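Local coordinates for proton-dependent oligopeptide transporter family protein (Xanthomonas campestris, PDB 6EI3) that probably moves small peptides across the bacterial membrane by coupling their passage to protons, as a major facilitator superfamily transporter of the POT family, at residues G20-F28 against L163-F172; V249-L260 against L439-L450. One frame throughout, in Å; residues are numbered along the deposited sequence.

Contact 1. Residues G20-F28 against L163-F172. With 78M ((2S)-2,3-dihydroxypropyl(7Z)-pentadec-7-enoate), chain D; 78M ((2S)-2,3-dihydroxypropyl(7Z)-pentadec-7-enoate), chain L; 78M ((2S)-2,3-dihydroxypropyl(7Z)-pentadec-7-enoate), chain I.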
loop_
_atom_site.group_PDB
_atom_site.type_symbol
_atom_site.label_atom_id
_atom_site.label_comp_id
_atom_site.label_asym_id
_atom_site.label_seq_id
_atom_site.Cartn_x
_atom_site.Cartn_y
_atom_site.Cartn_z
ATOM N N GLY A 20 8.359 -6.850 -10.724
ATOM C CA GLY A 20 9.418 -7.795 -11.057
ATOM C C GLY A 20 10.391 -7.962 -9.914
ATOM O O GLY A 20 10.621 -9.092 -9.489
ATOM N N MET A 21 10.911 -6.856 -9.351
ATOM C CA MET A 21 11.829 -7.003 -8.217
ATOM C C MET A 21 11.096 -7.391 -6.906
ATOM O O MET A 21 11.561 -8.271 -6.187
ATOM C CB MET A 21 12.773 -5.778 -8.045
ATOM C CG MET A 21 12.217 -4.574 -7.286
ATOM S SD MET A 21 12.142 -4.667 -5.459
ATOM C CE MET A 21 13.583 -5.525 -5.105
ATOM N N ARG A 22 9.947 -6.770 -6.619
ATOM C CA ARG A 22 9.208 -7.004 -5.370
ATOM C C ARG A 22 8.728 -8.461 -5.187
ATOM O O ARG A 22 8.866 -9.019 -4.089
ATOM C CB ARG A 22 8.049 -6.013 -5.273
ATOM C CG ARG A 22 7.556 -5.724 -3.849
ATOM C CD ARG A 22 6.514 -6.690 -3.320
ATOM N NE ARG A 22 5.431 -7.015 -4.259
ATOM C CZ ARG A 22 4.271 -6.366 -4.340
ATOM N NH1 ARG A 22 4.043 -5.299 -3.582
ATOM N NH2 ARG A 22 3.338 -6.769 -5.185
ATOM N N ASN A 23 8.205 -9.068 -6.272
ATOM C CA ASN A 23 7.611 -10.407 -6.307
ATOM C C ASN A 23 8.641 -11.552 -6.295
ATOM O O ASN A 23 8.241 -12.692 -6.090
ATOM C CB ASN A 23 6.600 -10.535 -7.496
ATOM C CG ASN A 23 5.408 -9.602 -7.340
ATOM O OD1 ASN A 23 5.336 -8.793 -6.412
ATOM N ND2 ASN A 23 4.463 -9.647 -8.257
ATOM N N ILE A 24 9.956 -11.260 -6.416
ATOM C CA ILE A 24 10.988 -12.304 -6.269
ATOM C C ILE A 24 11.823 -12.074 -5.013
ATOM O O ILE A 24 12.669 -12.903 -4.691
ATOM C CB ILE A 24 11.919 -12.499 -7.501
ATOM C CG1 ILE A 24 12.633 -11.193 -7.905
ATOM C CG2 ILE A 24 11.183 -13.119 -8.646
ATOM C CD1 ILE A 24 14.070 -11.360 -8.385
ATOM N N LEU A 25 11.631 -10.943 -4.329
ATOM C CA LEU A 25 12.479 -10.576 -3.193
ATOM C C LEU A 25 12.572 -11.652 -2.086
ATOM O O LEU A 25 13.680 -12.009 -1.689
ATOM C CB LEU A 25 12.076 -9.197 -2.601
ATOM C CG LEU A 25 12.996 -8.633 -1.469
ATOM C CD1 LEU A 25 14.473 -8.542 -1.937
ATOM C CD2 LEU A 25 12.535 -7.225 -1.040
ATOM N N VAL A 26 11.431 -12.146 -1.583
ATOM C CA VAL A 26 11.407 -13.160 -0.524
ATOM C C VAL A 26 12.007 -14.509 -1.002
ATOM O O VAL A 26 12.823 -15.094 -0.286
ATOM C CB VAL A 26 9.993 -13.287 0.092
ATOM C CG1 VAL A 26 9.896 -14.487 1.027
ATOM C CG2 VAL A 26 9.662 -12.027 0.877
ATOM N N GLN A 27 11.630 -14.985 -2.215
ATOM C CA GLN A 27 12.170 -16.236 -2.740
ATOM C C GLN A 27 13.683 -16.119 -2.935
ATOM O O GLN A 27 14.409 -17.065 -2.644
ATOM C CB GLN A 27 11.468 -16.647 -4.043
ATOM C CG GLN A 27 11.907 -18.049 -4.530
ATOM C CD GLN A 27 10.792 -18.899 -5.085
ATOM O OE1 GLN A 27 9.741 -18.409 -5.506
ATOM N NE2 GLN A 27 11.008 -20.208 -5.111
ATOM N N PHE A 28 14.172 -14.949 -3.387
ATOM C CA PHE A 28 15.615 -14.759 -3.491
ATOM C C PHE A 28 16.216 -14.764 -2.064
ATOM O O PHE A 28 17.218 -15.435 -1.826
ATOM C CB PHE A 28 15.972 -13.408 -4.188
ATOM C CG PHE A 28 17.387 -12.965 -3.867
ATOM C CD1 PHE A 28 18.484 -13.666 -4.363
ATOM C CD2 PHE A 28 17.621 -11.885 -3.020
ATOM C CE1 PHE A 28 19.789 -13.297 -4.013
ATOM C CE2 PHE A 28 18.924 -11.513 -2.677
ATOM C CZ PHE A 28 19.998 -12.207 -3.189
ATOM N N LEU A 163 15.086 -15.871 -12.124
ATOM C CA LEU A 163 15.729 -16.170 -10.837
ATOM C C LEU A 163 16.091 -17.646 -10.730
ATOM O O LEU A 163 17.232 -17.982 -10.418
ATOM C CB LEU A 163 14.823 -15.766 -9.634
ATOM C CG LEU A 163 15.425 -16.034 -8.213
ATOM C CD1 LEU A 163 16.696 -15.200 -7.944
ATOM C CD2 LEU A 163 14.389 -15.832 -7.117
ATOM N N LYS A 164 15.114 -18.517 -10.999
ATOM C CA LYS A 164 15.280 -19.958 -10.895
ATOM C C LYS A 164 16.309 -20.543 -11.861
ATOM O O LYS A 164 17.096 -21.397 -11.460
ATOM C CB LYS A 164 13.923 -20.661 -11.078
ATOM C CG LYS A 164 13.881 -22.082 -10.488
ATOM C CD LYS A 164 12.692 -22.862 -10.996
ATOM C CE LYS A 164 12.840 -24.337 -10.700
ATOM N NZ LYS A 164 12.251 -24.704 -9.386
ATOM N N HIS A 165 16.297 -20.113 -13.130
ATOM C CA HIS A 165 17.174 -20.740 -14.139
ATOM C C HIS A 165 18.414 -19.949 -14.497
ATOM O O HIS A 165 19.398 -20.553 -14.909
ATOM C CB HIS A 165 16.374 -21.082 -15.404
ATOM C CG HIS A 165 15.099 -21.810 -15.105
ATOM N ND1 HIS A 165 15.106 -23.090 -14.569
ATOM C CD2 HIS A 165 13.815 -21.407 -15.258
ATOM C CE1 HIS A 165 13.835 -23.419 -14.400
ATOM N NE2 HIS A 165 13.019 -22.440 -14.805
ATOM N N LEU A 166 18.375 -18.615 -14.379
ATOM C CA LEU A 166 19.510 -17.771 -14.750
ATOM C C LEU A 166 20.278 -17.227 -13.543
ATOM O O LEU A 166 21.476 -16.983 -13.651
ATOM C CB LEU A 166 19.073 -16.609 -15.683
ATOM C CG LEU A 166 18.101 -16.894 -16.844
ATOM C CD1 LEU A 166 17.773 -15.614 -17.608
ATOM C CD2 LEU A 166 18.652 -17.935 -17.811
ATOM N N GLY A 167 19.593 -17.003 -12.424
ATOM C CA GLY A 167 20.255 -16.479 -11.235
ATOM C C GLY A 167 19.886 -15.049 -10.882
ATOM O O GLY A 167 19.231 -14.372 -11.676
ATOM N N PRO A 168 20.335 -14.581 -9.684
ATOM C CA PRO A 168 19.938 -13.245 -9.187
ATOM C C PRO A 168 20.354 -12.027 -10.016
ATOM O O PRO A 168 19.588 -11.061 -10.072
ATOM C CB PRO A 168 20.557 -13.179 -7.784
ATOM C CG PRO A 168 20.848 -14.591 -7.404
ATOM C CD PRO A 168 21.105 -15.334 -8.664
ATOM N N SER A 169 21.562 -12.041 -10.599
ATOM C CA SER A 169 22.074 -10.972 -11.459
ATOM C C SER A 169 21.133 -10.773 -12.652
ATOM O O SER A 169 20.984 -9.651 -13.116
ATOM C CB SER A 169 23.465 -11.332 -11.990
ATOM O OG SER A 169 24.473 -11.112 -11.017
ATOM N N TRP A 170 20.525 -11.856 -13.160
ATOM C CA TRP A 170 19.595 -11.742 -14.277
ATOM C C TRP A 170 18.229 -11.324 -13.784
ATOM O O TRP A 170 17.619 -10.431 -14.370
ATOM C CB TRP A 170 19.516 -13.044 -15.092
ATOM C CG TRP A 170 20.770 -13.313 -15.875
ATOM C CD1 TRP A 170 21.873 -13.984 -15.446
ATOM C CD2 TRP A 170 21.075 -12.841 -17.197
ATOM N NE1 TRP A 170 22.832 -13.996 -16.430
ATOM C CE2 TRP A 170 22.380 -13.279 -17.507
ATOM C CE3 TRP A 170 20.364 -12.104 -18.160
ATOM C CZ2 TRP A 170 22.990 -13.014 -18.742
ATOM C CZ3 TRP A 170 20.966 -11.840 -19.385
ATOM C CH2 TRP A 170 22.271 -12.273 -19.658
ATOM N N ALA A 171 17.760 -11.935 -12.686
ATOM C CA ALA A 171 16.433 -11.655 -12.143
ATOM C C ALA A 171 16.284 -10.212 -11.617
ATOM O O ALA A 171 15.222 -9.606 -11.811
ATOM C CB ALA A 171 16.102 -12.656 -11.070
ATOM N N PHE A 172 17.336 -9.653 -10.990
ATOM C CA PHE A 172 17.277 -8.265 -10.527
ATOM C C PHE A 172 17.774 -7.334 -11.654
ATOM O O PHE A 172 17.318 -6.192 -11.747
ATOM C CB PHE A 172 18.050 -8.046 -9.199
ATOM C CG PHE A 172 17.438 -8.740 -7.995
ATOM C CD1 PHE A 172 16.238 -8.293 -7.445
ATOM C CD2 PHE A 172 18.052 -9.850 -7.424
ATOM C CE1 PHE A 172 15.681 -8.919 -6.319
ATOM C CE2 PHE A 172 17.490 -10.482 -6.300
ATOM C CZ PHE A 172 16.301 -10.015 -5.761
HETATM O O21 78M D . 24.869 -16.053 -16.188
HETATM C C20 78M D . 25.926 -15.119 -16.028
HETATM C C18 78M D . 26.017 -14.619 -14.604
HETATM O O19 78M D . 24.722 -14.592 -13.991
HETATM C C17 78M D . 26.658 -13.253 -14.501
HETATM O O2 78M D . 25.869 -12.401 -15.366
HETATM C C1 78M D . 25.731 -11.109 -15.049
HETATM O O1 78M D . 26.086 -10.624 -14.004
HETATM C C2 78M D . 25.116 -10.345 -16.181
HETATM C C3 78M D . 23.681 -9.913 -15.932
HETATM C C4 78M D . 23.130 -9.163 -17.125
HETATM C C5 78M D . 21.739 -8.593 -16.971
HETATM C C6 78M D . 21.311 -7.802 -18.202
HETATM C C7 78M D . 19.910 -7.281 -18.120
HETATM C C8 78M D . 18.994 -7.285 -19.075
HETATM C C9 78M D . 19.122 -7.835 -20.462
HETATM C C10 78M D . 18.093 -8.931 -20.753
HETATM C C11 78M D . 16.913 -8.492 -21.612
HETATM C C12 78M D . 15.941 -7.509 -20.956
HETATM C C13 78M D . 14.811 -7.061 -21.877
HETATM C C15 78M D . 14.458 -4.583 -21.540
HETATM C C14 78M D . 13.911 -5.977 -21.319
HETATM O O21 78M L . 18.657 -26.302 -16.208
HETATM C C20 78M L . 17.962 -26.530 -17.428
HETATM C C18 78M L . 16.479 -26.299 -17.254
HETATM O O19 78M L . 15.746 -26.904 -18.325
HETATM C C17 78M L . 16.123 -24.837 -17.113
HETATM O O2 78M L . 15.950 -24.256 -18.429
HETATM C C1 78M L . 16.841 -23.349 -18.844
HETATM O O1 78M L . 17.918 -23.179 -18.334
HETATM C C2 78M L . 16.321 -22.578 -20.024
HETATM C C3 78M L . 16.126 -21.085 -19.768
HETATM C C4 78M L . 14.864 -20.755 -18.991
HETATM C C5 78M L . 14.185 -19.456 -19.410
HETATM C C6 78M L . 14.503 -18.248 -18.528
HETATM C C7 78M L . 13.510 -17.120 -18.678
HETATM C C8 78M L . 13.568 -16.075 -19.499
HETATM C C9 78M L . 14.634 -15.756 -20.515
HETATM C C10 78M L . 14.464 -14.406 -21.225
HETATM C C11 78M L . 15.295 -13.273 -20.629
HETATM C C12 78M L . 15.421 -12.008 -21.484
HETATM C C13 78M L . 14.151 -11.180 -21.688
HETATM C C15 78M L . 12.454 -9.562 -20.707
HETATM C C14 78M L . 13.626 -10.476 -20.439
HETATM O O21 78M I . 11.497 -23.793 -16.720
HETATM C C20 78M I . 12.362 -24.880 -17.036
HETATM C C18 78M I . 12.171 -25.335 -18.464
HETATM O O19 78M I . 12.784 -26.614 -18.643
HETATM C C17 78M I . 12.729 -24.364 -19.486
HETATM O O2 78M I . 12.217 -23.032 -19.223
HETATM C C1 78M I . 11.043 -22.673 -19.757
HETATM O O1 78M I . 10.294 -23.435 -20.311
HETATM C C2 78M I . 10.787 -21.207 -19.565
HETATM C C3 78M I . 10.124 -20.544 -20.766
HETATM C C4 78M I . 9.743 -19.097 -20.514
HETATM C C5 78M I . 10.276 -18.141 -21.560
HETATM C C6 78M I . 10.085 -16.676 -21.207
HETATM C C7 78M I . 8.946 -16.041 -21.940
HETATM C C8 78M I . 9.004 -14.994 -22.749
HETATM C C9 78M I . 10.224 -14.213 -23.140
HETATM C C10 78M I . 9.901 -12.882 -23.814
HETATM C C11 78M I . 11.103 -12.235 -24.488
HETATM C C12 78M I . 10.828 -10.866 -25.083
HETATM C C13 78M I . 11.359 -9.697 -24.262
HETATM C C15 78M I . 10.028 -7.677 -25.110
HETATM C C14 78M I . 10.335 -8.606 -23.945
#
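Phe-28 and Phe-172 meet as a T-shaped aromatic pair where residues 20-28 pack against the hairpin joining helices 137-165 and 168-188, two transmembrane helices of this major facilitator fold. Phe-172 brings its edge to the face of Phe-28: CE2 of Phe-172 stands 3.5 Å from CG of Phe-28, and the planes make 85°. One face of the Phe-172 ring is taken by Ile-24, whose CD1 lies 3.7 Å from the ring centroid and only 18° off its normal, a CH-pi contact. Because CG1 of Ile-24 is set between the backbone N and the carbonyl carbon (chi1 56°), the same methyl also reaches Ala-171, CD1 to CB 3.6 Å. Leu-163 belongs to this close-fitting part too, its CD2 lying 3.8 Å from N of Phe-28 and also touching Ile-24. Phe-103 of helix 100-117 meets both phenylalanine rings and extends the aromatic cluster.

Packing slackens at the partly exposed Gln-27, whose CG stays 4.2 Å from CD2 of Leu-163; its amide turns to Ser-329. On the lipid side His-165, Ser-169 and Trp-170 touch monoacylglycerol molecules. Between the helices Gly-167 has positive phi, ending one helix and serving as N-cap of the next, and Pro-168 follows in the first turn, its CG 3.8 Å from CE1 of Phe-28. Farther out, a lipid chain runs over one face of the Trp-170 indole, while NE1 of Trp-170 donates a hydrogen bond of 2.9 Å to hydroxyl oxygen O21 of the lipid's glycerol head.

Contact 2. Residues V249-L260 against L439-L450; sequences VICLCMALVLLL and LTTTVGNLWVLL. With 78M ((2S)-2,3-dihydroxypropyl(7Z)-pentadec-7-enoate), chain O; 78M ((2S)-2,3-dihydroxypropyl(7Z)-pentadec-7-enoate), chain G.
Leu-446 holds CG anti to its backbone N (chi1 166°), which turns both methyls onto helix 248-270, and Val-257 turns CG2 anti to its carbonyl carbon to receive one of them. CD2 of Leu-446 then lies 3.8 Å from CG2 of Val-257, while its CD1 comes to 3.7 Å from CB of Cys-253. Ile-250 and Met-254 complete the ring of four, so that Leu-446 is a knob in a hole, seated among four side chains of 249-260. Val-443, one turn earlier, adds its own CG2 to the same Val-257 methyl at 3.8 Å.

This is helix-to-helix packing inside a membrane transporter of the major facilitator superfamily: the short segments run mostly antiparallel, at 131°, with axes 10.3 Å apart, and the side-chain contacts are made almost wholly by carbon atoms. Toward one end Ile-250 and Leu-449 lie alongside, pointing opposite ways, CG1 of Ile-250 lying 3.7 Å from CB of Leu-449, and CG2 of Ile-250 turns instead to Leu-450. Toward the other, Leu-256 passes across Leu-439, CD2 to CD2 at 3.9 Å, and also touches the methyl of Thr-442.

Behind this apolar seam the polar groups of helix 430-456 turn to other partners: Asn-445 bonds to His-52 and Asp-307, and Trp-447 NE1 to Thr-300. Lipid chains flank the pair: one approaches Cys-253, its C14 3.9 Å from SG, and another runs alongside Val-257 and Trp-447, with its C10 3.8 Å from CG1 of Val-257.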
loop_
_atom_site.group_PDB
_atom_site.type_symbol
_atom_site.label_atom_id
_atom_site.label_comp_id
_atom_site.label_asym_id
_atom_site.label_seq_id
_atom_site.Cartn_x
_atom_site.Cartn_y
_atom_site.Cartn_z
ATOM N N VAL A 249 12.584 0.780 11.753
ATOM C CA VAL A 249 11.388 0.833 10.888
ATOM C C VAL A 249 10.095 0.731 11.718
ATOM O O VAL A 249 9.191 1.536 11.503
ATOM C CB VAL A 249 11.429 -0.174 9.702
ATOM C CG1 VAL A 249 10.144 -0.106 8.861
ATOM C CG2 VAL A 249 12.650 0.089 8.819
ATOM N N ILE A 250 10.018 -0.215 12.678
ATOM C CA ILE A 250 8.829 -0.335 13.538
ATOM C C ILE A 250 8.638 0.926 14.377
ATOM O O ILE A 250 7.531 1.463 14.424
ATOM C CB ILE A 250 8.844 -1.620 14.395
ATOM C CG1 ILE A 250 8.547 -2.856 13.516
ATOM C CG2 ILE A 250 7.864 -1.532 15.584
ATOM C CD1 ILE A 250 8.839 -4.250 14.206
ATOM N N CYS A 251 9.730 1.417 15.002
ATOM C CA CYS A 251 9.672 2.607 15.847
ATOM C C CYS A 251 9.192 3.831 15.112
ATOM O O CYS A 251 8.358 4.544 15.653
ATOM C CB CYS A 251 10.999 2.858 16.547
ATOM S SG CYS A 251 11.488 1.530 17.664
ATOM N N LEU A 252 9.710 4.072 13.886
ATOM C CA LEU A 252 9.311 5.211 13.064
ATOM C C LEU A 252 7.818 5.124 12.694
ATOM O O LEU A 252 7.136 6.152 12.700
ATOM C CB LEU A 252 10.192 5.319 11.798
ATOM C CG LEU A 252 11.638 5.834 11.990
ATOM C CD1 LEU A 252 12.463 5.596 10.730
ATOM C CD2 LEU A 252 11.666 7.327 12.357
ATOM N N CYS A 253 7.315 3.886 12.426
ATOM C CA CYS A 253 5.910 3.614 12.095
ATOM C C CYS A 253 4.979 3.774 13.255
ATOM O O CYS A 253 3.879 4.258 13.049
ATOM C CB CYS A 253 5.748 2.241 11.468
ATOM S SG CYS A 253 6.350 2.150 9.782
ATOM N N MET A 254 5.370 3.288 14.454
ATOM C CA MET A 254 4.545 3.412 15.656
ATOM C C MET A 254 4.399 4.898 15.975
ATOM O O MET A 254 3.305 5.336 16.326
ATOM C CB MET A 254 5.167 2.663 16.843
ATOM C CG MET A 254 5.119 1.155 16.697
ATOM S SD MET A 254 5.900 0.323 18.098
ATOM C CE MET A 254 4.511 0.211 19.207
ATOM N N ALA A 255 5.496 5.674 15.789
ATOM C CA ALA A 255 5.516 7.122 15.990
ATOM C C ALA A 255 4.527 7.775 15.009
ATOM O O ALA A 255 3.726 8.608 15.432
ATOM C CB ALA A 255 6.926 7.664 15.789
ATOM N N LEU A 256 4.522 7.332 13.735
ATOM C CA LEU A 256 3.589 7.823 12.711
ATOM C C LEU A 256 2.131 7.587 13.129
ATOM O O LEU A 256 1.346 8.532 13.100
ATOM C CB LEU A 256 3.899 7.232 11.324
ATOM C CG LEU A 256 2.878 7.473 10.176
ATOM C CD1 LEU A 256 2.889 8.938 9.683
ATOM C CD2 LEU A 256 3.127 6.503 9.021
ATOM N N VAL A 257 1.795 6.361 13.587
ATOM C CA VAL A 257 0.450 5.992 14.061
ATOM C C VAL A 257 0.022 6.863 15.248
ATOM O O VAL A 257 -1.133 7.305 15.304
ATOM C CB VAL A 257 0.352 4.477 14.368
ATOM C CG1 VAL A 257 -0.955 4.123 15.087
ATOM C CG2 VAL A 257 0.515 3.657 13.085
ATOM N N LEU A 258 0.956 7.117 16.186
ATOM C CA LEU A 258 0.708 7.975 17.348
ATOM C C LEU A 258 0.423 9.403 16.908
ATOM O O LEU A 258 -0.574 9.979 17.359
ATOM C CB LEU A 258 1.887 7.929 18.349
ATOM C CG LEU A 258 1.974 6.663 19.216
ATOM C CD1 LEU A 258 3.321 6.564 19.886
ATOM C CD2 LEU A 258 0.874 6.630 20.289
ATOM N N LEU A 259 1.239 9.951 15.982
ATOM C CA LEU A 259 1.032 11.305 15.455
ATOM C C LEU A 259 -0.300 11.451 14.720
ATOM O O LEU A 259 -0.939 12.498 14.837
ATOM C CB LEU A 259 2.184 11.761 14.544
ATOM C CG LEU A 259 3.549 11.984 15.222
ATOM C CD1 LEU A 259 4.674 12.002 14.181
ATOM C CD2 LEU A 259 3.554 13.247 16.095
ATOM N N LEU A 260 -0.722 10.402 13.965
ATOM C CA LEU A 260 -1.994 10.438 13.239
ATOM C C LEU A 260 -3.187 10.436 14.204
ATOM O O LEU A 260 -4.116 11.218 14.027
ATOM C CB LEU A 260 -2.101 9.270 12.225
ATOM C CG LEU A 260 -1.178 9.342 10.993
ATOM C CD1 LEU A 260 -1.113 7.998 10.273
ATOM C CD2 LEU A 260 -1.607 10.456 10.022
ATOM N N LEU A 439 -0.658 5.843 3.297
ATOM C CA LEU A 439 -0.334 5.535 4.683
ATOM C C LEU A 439 -1.127 4.331 5.215
ATOM O O LEU A 439 -0.680 3.711 6.167
ATOM C CB LEU A 439 -0.511 6.766 5.597
ATOM C CG LEU A 439 0.441 7.947 5.335
ATOM C CD1 LEU A 439 0.098 9.131 6.251
ATOM C CD2 LEU A 439 1.925 7.541 5.487
ATOM N N THR A 440 -2.304 4.022 4.617
ATOM C CA THR A 440 -3.140 2.870 4.978
ATOM C C THR A 440 -2.348 1.578 4.715
ATOM O O THR A 440 -2.343 0.690 5.565
ATOM C CB THR A 440 -4.512 2.960 4.280
ATOM O OG1 THR A 440 -5.106 4.192 4.660
ATOM C CG2 THR A 440 -5.455 1.848 4.666
ATOM N N THR A 441 -1.640 1.506 3.567
ATOM C CA THR A 441 -0.753 0.382 3.228
ATOM C C THR A 441 0.441 0.382 4.169
ATOM O O THR A 441 0.792 -0.688 4.663
ATOM C CB THR A 441 -0.268 0.491 1.782
ATOM O OG1 THR A 441 -1.388 0.304 0.934
ATOM C CG2 THR A 441 0.810 -0.562 1.436
ATOM N N THR A 442 1.077 1.569 4.421
ATOM C CA THR A 442 2.224 1.649 5.345
ATOM C C THR A 442 1.817 1.009 6.678
ATOM O O THR A 442 2.515 0.112 7.151
ATOM C CB THR A 442 2.704 3.118 5.543
ATOM O OG1 THR A 442 3.318 3.577 4.344
ATOM C CG2 THR A 442 3.725 3.278 6.682
ATOM N N VAL A 443 0.666 1.448 7.256
ATOM C CA VAL A 443 0.194 0.972 8.570
ATOM C C VAL A 443 -0.184 -0.536 8.522
ATOM O O VAL A 443 0.208 -1.260 9.434
ATOM C CB VAL A 443 -0.893 1.889 9.189
ATOM C CG1 VAL A 443 -1.400 1.355 10.532
ATOM C CG2 VAL A 443 -0.351 3.309 9.374
ATOM N N GLY A 444 -0.840 -1.012 7.454
ATOM C CA GLY A 444 -1.116 -2.443 7.336
ATOM C C GLY A 444 0.158 -3.291 7.355
ATOM O O GLY A 444 0.188 -4.366 7.966
ATOM N N ASN A 445 1.241 -2.800 6.718
ATOM C CA ASN A 445 2.537 -3.481 6.714
ATOM C C ASN A 445 3.202 -3.437 8.080
ATOM O O ASN A 445 3.864 -4.402 8.445
ATOM C CB ASN A 445 3.456 -2.969 5.587
ATOM C CG ASN A 445 3.049 -3.543 4.262
ATOM O OD1 ASN A 445 3.523 -4.600 3.847
ATOM N ND2 ASN A 445 2.068 -2.935 3.630
ATOM N N LEU A 446 2.945 -2.373 8.879
ATOM C CA LEU A 446 3.444 -2.283 10.245
ATOM C C LEU A 446 2.846 -3.427 11.069
ATOM O O LEU A 446 3.594 -4.047 11.838
ATOM C CB LEU A 446 3.127 -0.916 10.909
ATOM C CG LEU A 446 3.310 -0.811 12.442
ATOM C CD1 LEU A 446 4.787 -0.999 12.874
ATOM C CD2 LEU A 446 2.714 0.507 13.004
ATOM N N TRP A 447 1.517 -3.719 10.905
ATOM C CA TRP A 447 0.896 -4.801 11.682
ATOM C C TRP A 447 1.580 -6.152 11.429
ATOM O O TRP A 447 1.618 -6.979 12.333
ATOM C CB TRP A 447 -0.631 -4.904 11.465
ATOM C CG TRP A 447 -1.429 -3.636 11.656
ATOM C CD1 TRP A 447 -2.471 -3.217 10.888
ATOM C CD2 TRP A 447 -1.246 -2.633 12.671
ATOM N NE1 TRP A 447 -2.968 -2.029 11.368
ATOM C CE2 TRP A 447 -2.237 -1.647 12.464
ATOM C CE3 TRP A 447 -0.364 -2.485 13.758
ATOM C CZ2 TRP A 447 -2.363 -0.524 13.290
ATOM C CZ3 TRP A 447 -0.477 -1.365 14.568
ATOM C CH2 TRP A 447 -1.453 -0.386 14.316
ATOM N N VAL A 448 2.097 -6.375 10.194
ATOM C CA VAL A 448 2.810 -7.610 9.839
ATOM C C VAL A 448 4.142 -7.625 10.613
ATOM O O VAL A 448 4.474 -8.630 11.246
ATOM C CB VAL A 448 3.052 -7.752 8.313
ATOM C CG1 VAL A 448 3.807 -9.049 7.998
ATOM C CG2 VAL A 448 1.751 -7.668 7.518
ATOM N N LEU A 449 4.900 -6.506 10.568
ATOM C CA LEU A 449 6.170 -6.387 11.293
ATOM C C LEU A 449 5.980 -6.632 12.783
ATOM O O LEU A 449 6.770 -7.368 13.383
ATOM C CB LEU A 449 6.803 -5.012 11.085
ATOM C CG LEU A 449 7.297 -4.633 9.677
ATOM C CD1 LEU A 449 8.145 -3.356 9.756
ATOM C CD2 LEU A 449 8.144 -5.768 9.053
ATOM N N LEU A 450 4.893 -6.077 13.367
ATOM C CA LEU A 450 4.574 -6.251 14.792
ATOM C C LEU A 450 4.259 -7.693 15.143
ATOM O O LEU A 450 4.670 -8.159 16.203
ATOM C CB LEU A 450 3.449 -5.313 15.248
ATOM C CG LEU A 450 3.872 -3.870 15.566
ATOM C CD1 LEU A 450 2.665 -3.024 15.992
ATOM C CD2 LEU A 450 4.964 -3.818 16.652
HETATM O O21 78M O . -16.484 9.495 13.448
HETATM C C20 78M O . -15.424 10.436 13.398
HETATM C C18 78M O . -14.333 10.085 14.381
HETATM O O19 78M O . -14.864 10.035 15.708
HETATM C C17 78M O . -13.178 11.055 14.331
HETATM O O2 78M O . -12.061 10.373 14.948
HETATM C C1 78M O . -10.835 10.879 14.767
HETATM O O1 78M O . -10.615 11.951 14.263
HETATM C C2 78M O . -9.778 9.935 15.260
HETATM C C3 78M O . -8.844 9.453 14.157
HETATM C C4 78M O . -8.485 7.978 14.284
HETATM C C5 78M O . -7.017 7.698 14.559
HETATM C C6 78M O . -6.106 7.764 13.327
HETATM C C7 78M O . -5.708 6.407 12.842
HETATM C C8 78M O . -4.505 5.862 12.912
HETATM C C9 78M O . -4.126 4.493 12.423
HETATM C C10 78M O . -4.342 3.434 13.509
HETATM C C11 78M O . -5.063 2.182 13.040
HETATM C C12 78M O . -5.901 1.528 14.132
HETATM C C13 78M O . -6.779 0.367 13.681
HETATM C C15 78M O . -6.998 -2.121 13.395
HETATM C C14 78M O . -6.055 -0.959 13.531
HETATM O O21 78M G . 16.065 -7.999 11.851
HETATM C C20 78M G . 17.120 -7.216 11.304
HETATM C C18 78M G . 16.841 -6.880 9.858
HETATM O O19 78M G . 17.034 -8.034 9.035
HETATM C C17 78M G . 17.689 -5.739 9.340
HETATM O O2 78M G . 16.797 -4.810 8.672
HETATM C C1 78M G . 16.614 -4.934 7.350
HETATM O O1 78M G . 17.035 -5.848 6.696
HETATM C C2 78M G . 15.788 -3.808 6.806
HETATM C C3 78M G . 16.144 -3.397 5.386
HETATM C C4 78M G . 14.928 -2.900 4.633
HETATM C C5 78M G . 15.230 -2.052 3.417
HETATM C C6 78M G . 14.054 -1.183 2.978
HETATM C C7 78M G . 13.952 0.096 3.745
HETATM C C8 78M G . 13.060 1.052 3.564
HETATM C C9 78M G . 12.982 2.340 4.321
HETATM C C10 78M G . 11.931 2.335 5.421
HETATM C C11 78M G . 11.526 3.724 5.890
HETATM C C12 78M G . 10.465 3.691 6.967
HETATM C C13 78M G . 9.788 5.014 7.263
HETATM C C15 78M G . 8.033 6.166 8.669
HETATM C C14 78M G . 8.604 4.857 8.194
#

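In the fold
From the N terminus, the chain first meets contact 1 at residues 20-28, where helix 4-22 gives way to helix 25-30. It then runs through 134 mostly helical residues before 163-172 returns to close that loop. Contact 2 opens only later, at 249-260 on helix 248-270, and closes across a longer, 178-residue loop at 439-450 on helix 430-456. The two are therefore in series, neither nested nor crossed. Contact 1 ties the first helices to the turn between helices 137-165 and 168-188; contact 2 joins helix 248-270 to a late helix of the chain. Their centres lie about 27 Å apart and the two do not touch, and helix 40-60 has side chains in contact with both.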